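Local coordinates for protein glucanase (Klebsiella pneumoniae, PDB 5GY3) that probably cuts internal beta-1,4-glucosidic bonds in cellulose and related beta-glucans, as a family 8 glycoside hydrolase, at residues F140-P150 / P192-A200. Numbering follows the deposited sequence.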
ATOM      1  N   PHE A 140       7.533 -13.021   9.714  1.00 10.57           N
ATOM      2  CA  PHE A 140       7.597 -13.315   8.288  1.00 13.37           C
ATOM      3  C   PHE A 140       8.924 -13.905   7.856  1.00 15.65           C
ATOM      4  O   PHE A 140       9.069 -14.263   6.679  1.00 12.83           O
ATOM      5  CB  PHE A 140       7.300 -12.049   7.478  1.00  9.44           C
ATOM      6  CG  PHE A 140       5.957 -11.479   7.772  1.00  9.75           C
ATOM      7  CD1 PHE A 140       4.823 -12.029   7.182  1.00 10.74           C
ATOM      8  CD2 PHE A 140       5.814 -10.446   8.679  1.00 13.40           C
ATOM      9  CE1 PHE A 140       3.556 -11.524   7.468  1.00 13.48           C
ATOM     10  CE2 PHE A 140       4.553  -9.932   8.979  1.00 12.79           C
ATOM     11  CZ  PHE A 140       3.426 -10.477   8.380  1.00 14.18           C
ATOM     12  N   ASN A 141       9.892 -14.002   8.762  1.00 15.37           N
ATOM     13  CA  ASN A 141      11.194 -14.574   8.456  1.00 19.61           C
ATOM     14  C   ASN A 141      11.122 -16.001   8.969  1.00 23.34           C
ATOM     15  O   ASN A 141      11.324 -16.282  10.148  1.00 26.67           O
ATOM     16  CB  ASN A 141      12.335 -13.789   9.092  1.00 22.72           C
ATOM     17  CG  ASN A 141      13.680 -14.085   8.443  1.00 29.48           C
ATOM     18  OD1 ASN A 141      13.983 -15.230   8.103  1.00 35.35           O
ATOM     19  ND2 ASN A 141      14.492 -13.044   8.257  1.00 34.47           N
ATOM     20  N   LEU A 142      10.728 -16.886   8.084  1.00 19.94           N
ATOM     21  CA  LEU A 142      10.850 -18.301   8.314  1.00 20.57           C
ATOM     22  C   LEU A 142      12.282 -18.618   7.891  1.00 30.64           C
ATOM     23  O   LEU A 142      12.949 -17.786   7.273  1.00 39.73           O
ATOM     24  CB  LEU A 142       9.763 -19.050   7.535  1.00 22.75           C
ATOM     25  CG  LEU A 142       8.303 -18.798   7.992  1.00 25.54           C
ATOM     26  CD1 LEU A 142       7.789 -17.382   7.752  1.00 26.98           C
ATOM     27  CD2 LEU A 142       7.349 -19.760   7.307  1.00 31.56           C
ATOM     28  N   ASN A 143      12.795 -19.758   8.308  1.00 31.83           N
ATOM     29  CA  ASN A 143      14.243 -19.923   8.212  1.00 25.47           C
ATOM     30  C   ASN A 143      14.732 -19.822   6.766  1.00 20.82           C
ATOM     31  O   ASN A 143      15.414 -18.854   6.403  1.00 21.62           O
ATOM     32  CB  ASN A 143      14.649 -21.242   8.852  1.00 29.17           C
ATOM     33  CG  ASN A 143      14.108 -21.386  10.270  1.00 40.65           C
ATOM     34  OD1 ASN A 143      14.216 -20.454  11.080  1.00 44.15           O
ATOM     35  ND2 ASN A 143      13.513 -22.540  10.572  1.00 40.54           N
ATOM     36  N   ASP A 144      14.371 -20.786   5.927  1.00 17.36           N
ATOM     37  CA  ASP A 144      14.795 -20.757   4.539  1.00 12.84           C
ATOM     38  C   ASP A 144      13.748 -20.156   3.612  1.00 10.71           C
ATOM     39  O   ASP A 144      13.921 -20.214   2.393  1.00  6.93           O
ATOM     40  CB  ASP A 144      15.187 -22.167   4.072  1.00 13.50           C
ATOM     41  CG  ASP A 144      14.014 -23.127   4.028  1.00 13.27           C
ATOM     42  OD1 ASP A 144      13.001 -22.888   4.709  1.00 16.16           O
ATOM     43  OD2 ASP A 144      14.117 -24.145   3.311  1.00 12.79           O
ATOM     44  N   HIS A 145      12.677 -19.577   4.160  1.00  9.44           N
ATOM     45  CA  HIS A 145      11.673 -18.861   3.384  1.00 10.27           C
ATOM     46  C   HIS A 145      11.374 -17.529   4.054  1.00 10.18           C
ATOM     47  O   HIS A 145      11.390 -17.424   5.279  1.00 11.41           O
ATOM     48  CB  HIS A 145      10.354 -19.630   3.275  1.00 12.03           C
ATOM     49  CG  HIS A 145      10.441 -20.880   2.466  1.00 13.07           C
ATOM     50  ND1 HIS A 145      10.967 -22.053   2.966  1.00 16.41           N
ATOM     51  CD2 HIS A 145      10.065 -21.146   1.192  1.00 15.22           C
ATOM     52  CE1 HIS A 145      10.907 -22.989   2.035  1.00 16.47           C
ATOM     53  NE2 HIS A 145      10.367 -22.464   0.949  1.00 12.03           N
ATOM     54  N   LEU A 146      11.060 -16.529   3.240  1.00  8.12           N
ATOM     55  CA  LEU A 146      10.404 -15.319   3.711  1.00  8.71           C
ATOM     56  C   LEU A 146       8.998 -15.263   3.137  1.00  9.87           C
ATOM     57  O   LEU A 146       8.788 -15.556   1.957  1.00 10.17           O
ATOM     58  CB  LEU A 146      11.164 -14.062   3.290  1.00  8.51           C
ATOM     59  CG  LEU A 146      12.631 -13.955   3.670  1.00 11.34           C
ATOM     60  CD1 LEU A 146      13.179 -12.621   3.178  1.00 11.83           C
ATOM     61  CD2 LEU A 146      12.788 -14.116   5.167  1.00 14.16           C
ATOM     62  N   ASN A 147       8.038 -14.892   3.973  1.00  7.62           N
ATOM     63  CA  ASN A 147       6.689 -14.609   3.505  1.00  6.79           C
ATOM     64  C   ASN A 147       6.611 -13.130   3.180  1.00  8.37           C
ATOM     65  O   ASN A 147       6.674 -12.285   4.075  1.00  6.16           O
ATOM     66  CB  ASN A 147       5.660 -15.016   4.555  1.00 10.63           C
ATOM     67  CG  ASN A 147       5.392 -16.508   4.538  1.00 14.69           C
ATOM     68  OD1 ASN A 147       5.654 -17.173   3.536  1.00 13.40           O
ATOM     69  ND2 ASN A 147       4.878 -17.044   5.646  1.00 13.51           N
ATOM     70  N   LEU A 148       6.497 -12.816   1.898  1.00  7.90           N
ATOM     71  CA  LEU A 148       6.506 -11.442   1.422  1.00  5.56           C
ATOM     72  C   LEU A 148       5.121 -11.062   0.920  1.00  6.32           C
ATOM     73  O   LEU A 148       4.294 -11.917   0.591  1.00  6.34           O
ATOM     74  CB  LEU A 148       7.526 -11.271   0.296  1.00  7.00           C
ATOM     75  CG  LEU A 148       8.960 -11.706   0.596  1.00  7.95           C
ATOM     76  CD1 LEU A 148       9.814 -11.510  -0.649  1.00  9.55           C
ATOM     77  CD2 LEU A 148       9.495 -10.886   1.767  1.00 10.22           C
ATOM     78  N   ASN A 149       4.873  -9.760   0.861  1.00  6.04           N
ATOM     79  CA  ASN A 149       3.638  -9.235   0.290  1.00  6.37           C
ATOM     80  C   ASN A 149       4.056  -8.221  -0.769  1.00  5.97           C
ATOM     81  O   ASN A 149       4.485  -7.105  -0.428  1.00  6.44           O
ATOM     82  CB  ASN A 149       2.757  -8.609   1.366  1.00  7.70           C
ATOM     83  CG  ASN A 149       1.383  -8.245   0.844  1.00  5.89           C
ATOM     84  OD1 ASN A 149       1.251  -7.717  -0.264  1.00  7.92           O
ATOM     85  ND2 ASN A 149       0.350  -8.543   1.625  1.00  8.87           N
ATOM     86  N   PRO A 150       4.015  -8.581  -2.053  1.00  6.55           N
ATOM     87  CA  PRO A 150       4.515  -7.647  -3.072  1.00  5.94           C
ATOM     88  C   PRO A 150       3.720  -6.362  -3.165  1.00  7.79           C
ATOM     89  O   PRO A 150       4.241  -5.382  -3.711  1.00  6.66           O
ATOM     90  CB  PRO A 150       4.436  -8.456  -4.382  1.00  6.93           C
ATOM     91  CG  PRO A 150       3.483  -9.585  -4.099  1.00  8.59           C
ATOM     92  CD  PRO A 150       3.720  -9.908  -2.625  1.00  7.89           C
ATOM     93  N   PRO A 192       0.769 -12.312  -9.528  1.00  8.66           N
ATOM     94  CA  PRO A 192       1.141 -12.658  -8.150  1.00  7.98           C
ATOM     95  C   PRO A 192      -0.068 -12.689  -7.220  1.00  8.49           C
ATOM     96  O   PRO A 192      -1.087 -12.035  -7.446  1.00  7.63           O
ATOM     97  CB  PRO A 192       2.096 -11.525  -7.762  1.00  6.48           C
ATOM     98  CG  PRO A 192       1.519 -10.336  -8.477  1.00  8.36           C
ATOM     99  CD  PRO A 192       0.961 -10.873  -9.799  1.00  6.53           C
ATOM    100  N   SER A 193       0.071 -13.467  -6.151  1.00  8.37           N
ATOM    101  CA  SER A 193      -0.931 -13.527  -5.091  1.00  5.77           C
ATOM    102  C   SER A 193      -0.683 -12.433  -4.049  1.00  8.34           C
ATOM    103  O   SER A 193       0.313 -11.700  -4.096  1.00  6.27           O
ATOM    104  CB  SER A 193      -0.918 -14.908  -4.439  1.00  6.05           C
ATOM    105  OG  SER A 193       0.404 -15.281  -4.079  1.00  5.86           O
ATOM    106  N   ASP A 194      -1.626 -12.312  -3.107  1.00  6.42           N
ATOM    107  CA  ASP A 194      -1.461 -11.366  -2.002  1.00  5.69           C
ATOM    108  C   ASP A 194      -0.160 -11.619  -1.246  1.00  5.98           C
ATOM    109  O   ASP A 194       0.560 -10.677  -0.889  1.00  6.35           O
ATOM    110  CB  ASP A 194      -2.636 -11.475  -1.020  1.00  6.04           C
ATOM    111  CG  ASP A 194      -3.962 -10.999  -1.596  1.00  9.01           C
ATOM    112  OD1 ASP A 194      -3.984 -10.133  -2.493  1.00  7.73           O
ATOM    113  OD2 ASP A 194      -5.011 -11.501  -1.108  1.00 11.32           O
ATOM    114  N   TRP A 195       0.137 -12.883  -0.969  1.00  7.30           N
ATOM    115  CA  TRP A 195       1.303 -13.279  -0.195  1.00  7.66           C
ATOM    116  C   TRP A 195       2.116 -14.284  -0.990  1.00  5.84           C
ATOM    117  O   TRP A 195       1.565 -15.218  -1.578  1.00  7.70           O
ATOM    118  CB  TRP A 195       0.889 -13.887   1.164  1.00  5.79           C
ATOM    119  CG  TRP A 195       0.126 -12.926   1.999  1.00  9.02           C
ATOM    120  CD1 TRP A 195      -1.228 -12.733   2.006  1.00 11.13           C
ATOM    121  CD2 TRP A 195       0.666 -12.018   2.966  1.00  8.10           C
ATOM    122  NE1 TRP A 195      -1.559 -11.754   2.910  1.00  9.07           N
ATOM    123  CE2 TRP A 195      -0.414 -11.300   3.513  1.00  9.94           C
ATOM    124  CE3 TRP A 195       1.959 -11.737   3.412  1.00 10.37           C
ATOM    125  CZ2 TRP A 195      -0.239 -10.312   4.481  1.00 12.87           C
ATOM    126  CZ3 TRP A 195       2.130 -10.768   4.382  1.00 12.57           C
ATOM    127  CH2 TRP A 195       1.037 -10.067   4.904  1.00 11.40           C
ATOM    128  N   VAL A 196       3.433 -14.101  -0.979  1.00  5.95           N
ATOM    129  CA  VAL A 196       4.359 -14.901  -1.774  1.00  7.02           C
ATOM    130  C   VAL A 196       5.474 -15.397  -0.872  1.00  8.96           C
ATOM    131  O   VAL A 196       6.095 -14.605  -0.158  1.00  7.12           O
ATOM    132  CB  VAL A 196       4.946 -14.079  -2.938  1.00  6.18           C
ATOM    133  CG1 VAL A 196       6.065 -14.869  -3.668  1.00  6.40           C
ATOM    134  CG2 VAL A 196       3.842 -13.671  -3.899  1.00  6.95           C
ATOM    135  N   ALA A 197       5.741 -16.703  -0.912  1.00  6.10           N
ATOM    136  CA  ALA A 197       6.861 -17.273  -0.177  1.00  7.62           C
ATOM    137  C   ALA A 197       8.104 -17.275  -1.061  1.00  8.68           C
ATOM    138  O   ALA A 197       8.096 -17.847  -2.164  1.00  9.96           O
ATOM    139  CB  ALA A 197       6.539 -18.691   0.287  1.00  9.33           C
ATOM    140  N   LEU A 198       9.171 -16.656  -0.573  1.00  5.19           N
ATOM    141  CA  LEU A 198      10.450 -16.609  -1.273  1.00  6.17           C
ATOM    142  C   LEU A 198      11.415 -17.549  -0.560  1.00  7.60           C
ATOM    143  O   LEU A 198      11.736 -17.334   0.614  1.00  9.73           O
ATOM    144  CB  LEU A 198      11.009 -15.181  -1.285  1.00  5.51           C
ATOM    145  CG  LEU A 198      12.457 -15.006  -1.758  1.00  8.54           C
ATOM    146  CD1 LEU A 198      12.615 -15.421  -3.220  1.00  7.71           C
ATOM    147  CD2 LEU A 198      12.922 -13.564  -1.541  1.00  9.49           C
ATOM    148  N   ARG A 199      11.856 -18.597  -1.257  1.00  7.94           N
ATOM    149  CA  ARG A 199      12.844 -19.508  -0.699  1.00  7.81           C
ATOM    150  C   ARG A 199      14.249 -18.938  -0.903  1.00  9.41           C
ATOM    151  O   ARG A 199      14.483 -18.095  -1.773  1.00  7.50           O
ATOM    152  CB  ARG A 199      12.714 -20.894  -1.350  1.00  8.18           C
ATOM    153  CG  ARG A 199      13.384 -22.026  -0.582  1.00 10.28           C
ATOM    154  CD  ARG A 199      12.979 -23.395  -1.150  1.00  8.86           C
ATOM    155  NE  ARG A 199      13.553 -23.640  -2.472  1.00  8.59           N
ATOM    156  CZ  ARG A 199      13.367 -24.758  -3.172  1.00 14.65           C
ATOM    157  NH1 ARG A 199      12.605 -25.730  -2.681  1.00 12.29           N
ATOM    158  NH2 ARG A 199      13.939 -24.904  -4.365  1.00 11.65           N
ATOM    159  N   ALA A 200      15.197 -19.409  -0.080  1.00  8.45           N
ATOM    160  CA  ALA A 200      16.523 -18.796  -0.053  1.00  9.90           C
ATOM    161  C   ALA A 200      17.304 -18.993  -1.346  1.00 10.61           C
ATOM    162  O   ALA A 200      18.308 -18.299  -1.550  1.00 10.41           O
ATOM    163  CB  ALA A 200      17.336 -19.327   1.139  1.00  9.74           C
TER
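L146 pairs with L198 and L148 with V196, each through two backbone hydrogen bonds, binding strands 145-148 and 196-199 antiparallel. These four side chains project to one face, all buried; L148 CD1 lies 3.8 Å from L198 CD2. V125 and F127 of strand 124-127 cover L146 and L198, while M204, on the adjacent strand of the sheet, touches V196 and L198. On the other face N147 is buried too, its OD1 against A197 CB. N149 slants over the indole of W195: with CG anti to the backbone N (chi1 -171°), N149 CB sits over the six-membered ring (CH-pi, 4.0 Å to the centroid), and the amide, tilted 71° from the ring, puts N149 ND2 near its rim, 3.4 Å from W195 CZ2. N149 OD1 hydrogen-bonds to S151 OG and N149 ND2 to D217 OD2, which should fix the amide's rotation. The F140 ring is nearly parallel to that six-membered ring but slid aside, F140 CE1 lying 3.5 Å from W195 CZ3. Packing thins at the other end, where D144 and A200 are exposed and joined by a weak backbone bond. There R199 lays CG over the H145 imidazole, 3.8 Å from its centroid, and ends in a salt bridge with D201. Strand 204-206 completes a three-stranded antiparallel sheet beside the helices of the (alpha/alpha)6 barrel characteristic of family 8 glycoside hydrolases; N149 comes within about 7 Å, side chain to side chain, of D87, the predicted nucleophile.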